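Class I phosphodiesterase PDEB1 (Leishmania major, PDB 2R8Q) belongs to the class I cyclic nucleotide phosphodiesterase family and has an all-helical catalytic domain that carries a zinc and a magnesium ion. Local coordinates at residues A[64-69]-A[108-113]; A[76-81]-A[129-134]. All blocks are in the same frame, centred on the assembly; numbering follows the deposited sequence.

In the fold
Both contacts lie on the same side of the chain's centre in an all-helical domain, their centres about 11 Å apart. Contact 1 joins helix 55-68 to helix 102-118; contact 2 joins the turn between helices 72-75 and 80-92 to helix 127-139. Their segments alternate along the chain, in the order 64-69, 76-81, 108-113, 129-134, which interleaves the two pairings. They also touch: the ring of Trp68 lies against Glu80, and Leu134 reaches the backbone of Cys109. The consecutive helices 102-118 and 127-139 thus receive helix 55-68 and the turn after helix 72-75. His104 of helix 102-118 and His140, just after helix 127-139, are zinc ligands.

Contact 1: residues A[64-69]-A[108-113]; sequences YNLLWN and VCQTLH
Leu66 and Gln110 bring their CA atoms to 7.5 Å where the segments of helices 55-68 and 102-118 pass at 35°, with axes 10.7 Å apart at closest approach. Leu66 buries the largest share of surface and divides its two methyls between two partners. CD1 sits over the middle of one face of the His113 imidazole, 3.7 Å from the ring centroid and 13° off the ring normal, a CH-pi contact. CD2 instead presses on the helix backbone, 3.7 Å from Gln110 CA, and also touches the CB of His113. With CG anti to the backbone N (chi1 -175°), the His113 side chain extends toward helix 55-68 and offers that face to the leucine. The ring also meets Tyr117, one turn further along its own helix, with the two planes well inclined to each other.

This is helix-to-helix packing inside the all-alpha catalytic domain of the phosphodiesterase family, and all five touching residues are buried. Helix 102-118 also carries His104, a ligand of the zinc ion, near its start. One turn before His113, Cys109 SG meets Leu67 CD2 at 4.0 Å in a purely apolar touch. The CB of Leu67 points to one side of the partner helix, but the end of the side chain comes nearer and puts CD2 by the sulfur. Both residues have second neighbours on helix 127-139, Leu67 against Leu134 and Cys109 against Ala137. Of its side chain, Gln110 lends the aliphatic start, CG lying 4.1 Å from Leu66 CD2; the chain bends at chi2, and its amide NE2 is hydrogen-bonded to the carbonyls of Phe38 and Ser40.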
loop_
_atom_site.group_PDB
_atom_site.type_symbol
_atom_site.label_atom_id
_atom_site.label_comp_id
_atom_site.label_asym_id
_atom_site.label_seq_id
_atom_site.Cartn_x
_atom_site.Cartn_y
_atom_site.Cartn_z
ATOM N N TYR A 64 -20.010 -16.064 -9.412
ATOM C CA TYR A 64 -19.402 -16.916 -10.431
ATOM C C TYR A 64 -20.397 -17.188 -11.551
ATOM O O TYR A 64 -20.052 -17.116 -12.732
ATOM C CB TYR A 64 -18.920 -18.248 -9.841
ATOM C CG TYR A 64 -18.348 -19.170 -10.902
ATOM C CD1 TYR A 64 -19.171 -20.049 -11.611
ATOM C CD2 TYR A 64 -17.005 -19.092 -11.268
ATOM C CE1 TYR A 64 -18.670 -20.820 -12.662
ATOM C CE2 TYR A 64 -16.494 -19.858 -12.318
ATOM C CZ TYR A 64 -17.332 -20.715 -13.011
ATOM O OH TYR A 64 -16.838 -21.445 -14.071
ATOM N N ASN A 65 -21.634 -17.496 -11.180
ATOM C CA ASN A 65 -22.673 -17.780 -12.163
ATOM C C ASN A 65 -22.962 -16.545 -13.014
ATOM O O ASN A 65 -22.982 -16.609 -14.247
ATOM C CB ASN A 65 -23.958 -18.217 -11.457
ATOM C CG ASN A 65 -25.017 -18.698 -12.425
ATOM O OD1 ASN A 65 -25.043 -19.872 -12.803
ATOM N ND2 ASN A 65 -25.889 -17.791 -12.847
ATOM N N LEU A 66 -23.176 -15.416 -12.347
ATOM C CA LEU A 66 -23.483 -14.176 -13.043
ATOM C C LEU A 66 -22.379 -13.758 -14.006
ATOM O O LEU A 66 -22.649 -13.451 -15.167
ATOM C CB LEU A 66 -23.733 -13.051 -12.034
ATOM C CG LEU A 66 -24.106 -11.691 -12.634
ATOM C CD1 LEU A 66 -25.442 -11.788 -13.361
ATOM C CD2 LEU A 66 -24.187 -10.654 -11.523
ATOM N N LEU A 67 -21.138 -13.755 -13.530
ATOM C CA LEU A 67 -20.023 -13.342 -14.373
ATOM C C LEU A 67 -19.671 -14.332 -15.477
ATOM O O LEU A 67 -19.481 -13.930 -16.623
ATOM C CB LEU A 67 -18.791 -13.047 -13.515
ATOM C CG LEU A 67 -18.958 -11.870 -12.545
ATOM C CD1 LEU A 67 -17.622 -11.572 -11.892
ATOM C CD2 LEU A 67 -19.468 -10.639 -13.287
ATOM N N TRP A 68 -19.591 -15.619 -15.161
ATOM C CA TRP A 68 -19.251 -16.575 -16.209
ATOM C C TRP A 68 -20.319 -16.641 -17.292
ATOM O O TRP A 68 -20.007 -16.638 -18.486
ATOM C CB TRP A 68 -19.032 -17.980 -15.648
ATOM C CG TRP A 68 -18.636 -18.927 -16.737
ATOM C CD1 TRP A 68 -19.427 -19.860 -17.348
ATOM C CD2 TRP A 68 -17.387 -18.940 -17.435
ATOM N NE1 TRP A 68 -18.747 -20.446 -18.391
ATOM C CE2 TRP A 68 -17.492 -19.899 -18.467
ATOM C CE3 TRP A 68 -16.187 -18.229 -17.293
ATOM C CZ2 TRP A 68 -16.443 -20.165 -19.353
ATOM C CZ3 TRP A 68 -15.143 -18.493 -18.173
ATOM C CH2 TRP A 68 -15.281 -19.454 -19.192
ATOM N N ASN A 69 -21.579 -16.701 -16.878
ATOM C CA ASN A 69 -22.678 -16.787 -17.830
ATOM C C ASN A 69 -22.889 -15.519 -18.650
ATOM O O ASN A 69 -23.668 -15.516 -19.605
ATOM C CB ASN A 69 -23.967 -17.171 -17.102
ATOM C CG ASN A 69 -23.968 -18.622 -16.654
ATOM O OD1 ASN A 69 -24.730 -19.011 -15.768
ATOM N ND2 ASN A 69 -23.117 -19.434 -17.275
ATOM N N VAL A 108 -22.724 -5.186 -4.866
ATOM C CA VAL A 108 -22.342 -4.132 -5.800
ATOM C C VAL A 108 -22.102 -4.712 -7.193
ATOM O O VAL A 108 -22.489 -4.114 -8.193
ATOM C CB VAL A 108 -21.084 -3.372 -5.301
ATOM C CG1 VAL A 108 -20.591 -2.394 -6.362
ATOM C CG2 VAL A 108 -21.426 -2.608 -4.029
ATOM N N CYS A 109 -21.482 -5.888 -7.252
ATOM C CA CYS A 109 -21.213 -6.540 -8.531
ATOM C C CYS A 109 -22.527 -6.856 -9.248
ATOM O O CYS A 109 -22.711 -6.504 -10.413
ATOM C CB CYS A 109 -20.410 -7.823 -8.293
ATOM S SG CYS A 109 -19.967 -8.748 -9.790
ATOM N N GLN A 110 -23.444 -7.505 -8.538
ATOM C CA GLN A 110 -24.739 -7.870 -9.109
ATOM C C GLN A 110 -25.534 -6.633 -9.526
ATOM O O GLN A 110 -26.181 -6.614 -10.582
ATOM C CB GLN A 110 -25.528 -8.694 -8.083
ATOM C CG GLN A 110 -26.800 -9.370 -8.604
ATOM C CD GLN A 110 -28.012 -8.455 -8.616
ATOM O OE1 GLN A 110 -28.199 -7.639 -7.712
ATOM N NE2 GLN A 110 -28.857 -8.603 -9.634
ATOM N N THR A 111 -25.471 -5.595 -8.701
ATOM C CA THR A 111 -26.182 -4.353 -8.975
ATOM C C THR A 111 -25.634 -3.684 -10.238
ATOM O O THR A 111 -26.398 -3.189 -11.073
ATOM C CB THR A 111 -26.062 -3.387 -7.784
ATOM O OG1 THR A 111 -26.658 -3.984 -6.625
ATOM C CG2 THR A 111 -26.756 -2.071 -8.086
ATOM N N LEU A 112 -24.314 -3.674 -10.387
ATOM C CA LEU A 112 -23.717 -3.067 -11.568
ATOM C C LEU A 112 -24.146 -3.816 -12.823
ATOM O O LEU A 112 -24.335 -3.208 -13.876
ATOM C CB LEU A 112 -22.190 -3.050 -11.455
ATOM C CG LEU A 112 -21.657 -2.024 -10.454
ATOM C CD1 LEU A 112 -20.153 -2.182 -10.306
ATOM C CD2 LEU A 112 -22.004 -0.620 -10.928
ATOM N N HIS A 113 -24.301 -5.132 -12.716
ATOM C CA HIS A 113 -24.734 -5.903 -13.869
ATOM C C HIS A 113 -26.115 -5.385 -14.267
ATOM O O HIS A 113 -26.374 -5.157 -15.447
ATOM C CB HIS A 113 -24.789 -7.399 -13.539
ATOM C CG HIS A 113 -25.124 -8.269 -14.714
ATOM N ND1 HIS A 113 -26.394 -8.351 -15.242
ATOM C CD2 HIS A 113 -24.351 -9.088 -15.465
ATOM C CE1 HIS A 113 -26.390 -9.185 -16.266
ATOM N NE2 HIS A 113 -25.162 -9.647 -16.424
#

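Contact 2: residues A[76-81]-A[129-134]; sequences FGCREQ and ECYVLL
Phe76 and Tyr131 bring two aromatic rings almost parallel without stacking them: the planes are only 18° apart, yet the centroids lie 5.5 Å from each other, so the rings barely overlap. The two side chains run past one another in opposite directions, and the contact falls along one side of each ring, around CD2, and on the CB of Tyr131. Phe76 CD2 comes to 3.8 Å from Tyr131 CD2, while Phe76 CE2 lies 4.0 Å from Tyr131 CB. Tyr131 points outward from helix 127-139 with CG anti to its own N (chi1 177°), which carries the phenol across to the turn that follows Phe76. There its OH meets Cys78, 3.3 Å from CB and 3.6 Å from SG. The hydroxyl's polar partner lies elsewhere, in a hydrogen bond with the carbonyl O of Val191, a residue that also touches Cys78. That bond holds the far end of the buried phenol, while Phe76 lies along its near end. Leu72 and Pro73 of helix 72-75 add further contacts to Tyr131, and Leu195 packs on Phe76. Between the two touching residues of the turn, Gly77 takes a positive phi of 70° and breaks the helix, with Cys78 N bonded to Pro73 O and Gly77 N to Glu74 O. These paired bonds, with Gly77 as the C-prime residue, form a Schellman motif closing helix 72-75, just ahead of Arg79 at the N-cap of helix 80-92.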
loop_
_atom_site.group_PDB
_atom_site.type_symbol
_atom_site.label_atom_id
_atom_site.label_comp_id
_atom_site.label_asym_id
_atom_site.label_seq_id
_atom_site.Cartn_x
_atom_site.Cartn_y
_atom_site.Cartn_z
ATOM N N PHE A 76 -12.728 -12.507 -23.021
ATOM C CA PHE A 76 -11.421 -11.931 -22.764
ATOM C C PHE A 76 -10.356 -12.919 -22.295
ATOM O O PHE A 76 -9.360 -12.543 -21.679
ATOM C CB PHE A 76 -11.583 -10.752 -21.806
ATOM C CG PHE A 76 -12.362 -9.615 -22.411
ATOM C CD1 PHE A 76 -11.828 -8.891 -23.473
ATOM C CD2 PHE A 76 -13.653 -9.322 -21.985
ATOM C CE1 PHE A 76 -12.568 -7.899 -24.109
ATOM C CE2 PHE A 76 -14.405 -8.327 -22.616
ATOM C CZ PHE A 76 -13.860 -7.617 -23.682
ATOM N N GLY A 77 -10.575 -14.191 -22.614
ATOM C CA GLY A 77 -9.608 -15.222 -22.280
ATOM C C GLY A 77 -9.412 -15.601 -20.829
ATOM O O GLY A 77 -8.362 -16.135 -20.468
ATOM N N CYS A 78 -10.403 -15.327 -19.989
ATOM C CA CYS A 78 -10.301 -15.694 -18.584
ATOM C C CYS A 78 -10.877 -17.095 -18.457
ATOM O O CYS A 78 -12.009 -17.344 -18.862
ATOM C CB CYS A 78 -11.095 -14.724 -17.705
ATOM S SG CYS A 78 -11.075 -15.136 -15.935
ATOM N N ARG A 79 -10.085 -18.009 -17.909
ATOM C CA ARG A 79 -10.526 -19.384 -17.738
ATOM C C ARG A 79 -11.461 -19.520 -16.544
ATOM O O ARG A 79 -11.397 -18.733 -15.604
ATOM C CB ARG A 79 -9.312 -20.292 -17.569
ATOM C CG ARG A 79 -8.420 -20.310 -18.797
ATOM C CD ARG A 79 -7.114 -21.001 -18.507
ATOM N NE ARG A 79 -6.333 -20.281 -17.507
ATOM C CZ ARG A 79 -5.143 -20.675 -17.074
ATOM N NH1 ARG A 79 -4.606 -21.785 -17.557
ATOM N NH2 ARG A 79 -4.488 -19.963 -16.167
ATOM N N GLU A 80 -12.333 -20.524 -16.602
ATOM C CA GLU A 80 -13.305 -20.788 -15.544
ATOM C C GLU A 80 -12.699 -20.863 -14.150
ATOM O O GLU A 80 -13.163 -20.188 -13.229
ATOM C CB GLU A 80 -14.049 -22.095 -15.835
ATOM C CG GLU A 80 -14.976 -22.025 -17.033
ATOM C CD GLU A 80 -15.557 -23.375 -17.403
ATOM O OE1 GLU A 80 -14.784 -24.262 -17.823
ATOM O OE2 GLU A 80 -16.788 -23.550 -17.273
ATOM N N GLN A 81 -11.671 -21.688 -13.988
ATOM C CA GLN A 81 -11.034 -21.843 -12.689
ATOM C C GLN A 81 -10.335 -20.563 -12.242
ATOM O O GLN A 81 -10.240 -20.290 -11.048
ATOM C CB GLN A 81 -10.038 -23.007 -12.714
ATOM C CG GLN A 81 -9.407 -23.304 -11.359
ATOM C CD GLN A 81 -8.634 -24.608 -11.349
ATOM O OE1 GLN A 81 -9.196 -25.670 -11.604
ATOM N NE2 GLN A 81 -7.342 -24.534 -11.058
ATOM N N GLU A 129 -14.601 -2.706 -20.899
ATOM C CA GLU A 129 -14.882 -1.833 -19.764
ATOM C C GLU A 129 -15.989 -2.404 -18.885
ATOM O O GLU A 129 -15.956 -2.260 -17.661
ATOM C CB GLU A 129 -15.219 -0.428 -20.270
ATOM C CG GLU A 129 -14.009 0.203 -20.948
ATOM C CD GLU A 129 -14.304 1.477 -21.707
ATOM O OE1 GLU A 129 -15.446 1.664 -22.182
ATOM O OE2 GLU A 129 -13.363 2.287 -21.857
ATOM N N CYS A 130 -16.963 -3.073 -19.497
ATOM C CA CYS A 130 -18.040 -3.685 -18.722
ATOM C C CYS A 130 -17.450 -4.799 -17.860
ATOM O O CYS A 130 -17.791 -4.936 -16.682
ATOM C CB CYS A 130 -19.112 -4.264 -19.645
ATOM S SG CYS A 130 -20.130 -3.012 -20.452
ATOM N N TYR A 131 -16.562 -5.590 -18.458
ATOM C CA TYR A 131 -15.904 -6.695 -17.770
ATOM C C TYR A 131 -15.080 -6.175 -16.598
ATOM O O TYR A 131 -15.211 -6.654 -15.471
ATOM C CB TYR A 131 -15.008 -7.453 -18.758
ATOM C CG TYR A 131 -14.212 -8.590 -18.160
ATOM C CD1 TYR A 131 -14.834 -9.588 -17.408
ATOM C CD2 TYR A 131 -12.836 -8.677 -18.356
ATOM C CE1 TYR A 131 -14.103 -10.641 -16.865
ATOM C CE2 TYR A 131 -12.095 -9.727 -17.817
ATOM C CZ TYR A 131 -12.738 -10.704 -17.073
ATOM O OH TYR A 131 -12.009 -11.730 -16.519
ATOM N N VAL A 132 -14.234 -5.185 -16.864
ATOM C CA VAL A 132 -13.403 -4.610 -15.816
ATOM C C VAL A 132 -14.247 -4.005 -14.693
ATOM O O VAL A 132 -13.914 -4.140 -13.519
ATOM C CB VAL A 132 -12.455 -3.539 -16.397
ATOM C CG1 VAL A 132 -11.685 -2.850 -15.272
ATOM C CG2 VAL A 132 -11.490 -4.194 -17.383
ATOM N N LEU A 133 -15.351 -3.351 -15.045
ATOM C CA LEU A 133 -16.208 -2.752 -14.029
ATOM C C LEU A 133 -16.766 -3.813 -13.078
ATOM O O LEU A 133 -16.765 -3.635 -11.856
ATOM C CB LEU A 133 -17.357 -1.990 -14.696
ATOM C CG LEU A 133 -18.359 -1.297 -13.769
ATOM C CD1 LEU A 133 -17.637 -0.289 -12.872
ATOM C CD2 LEU A 133 -19.414 -0.591 -14.610
ATOM N N LEU A 134 -17.222 -4.932 -13.637
ATOM C CA LEU A 134 -17.782 -6.004 -12.822
ATOM C C LEU A 134 -16.730 -6.655 -11.927
ATOM O O LEU A 134 -17.010 -6.977 -10.770
ATOM C CB LEU A 134 -18.454 -7.048 -13.723
ATOM C CG LEU A 134 -19.697 -6.502 -14.434
ATOM C CD1 LEU A 134 -20.173 -7.490 -15.490
ATOM C CD2 LEU A 134 -20.800 -6.243 -13.413
#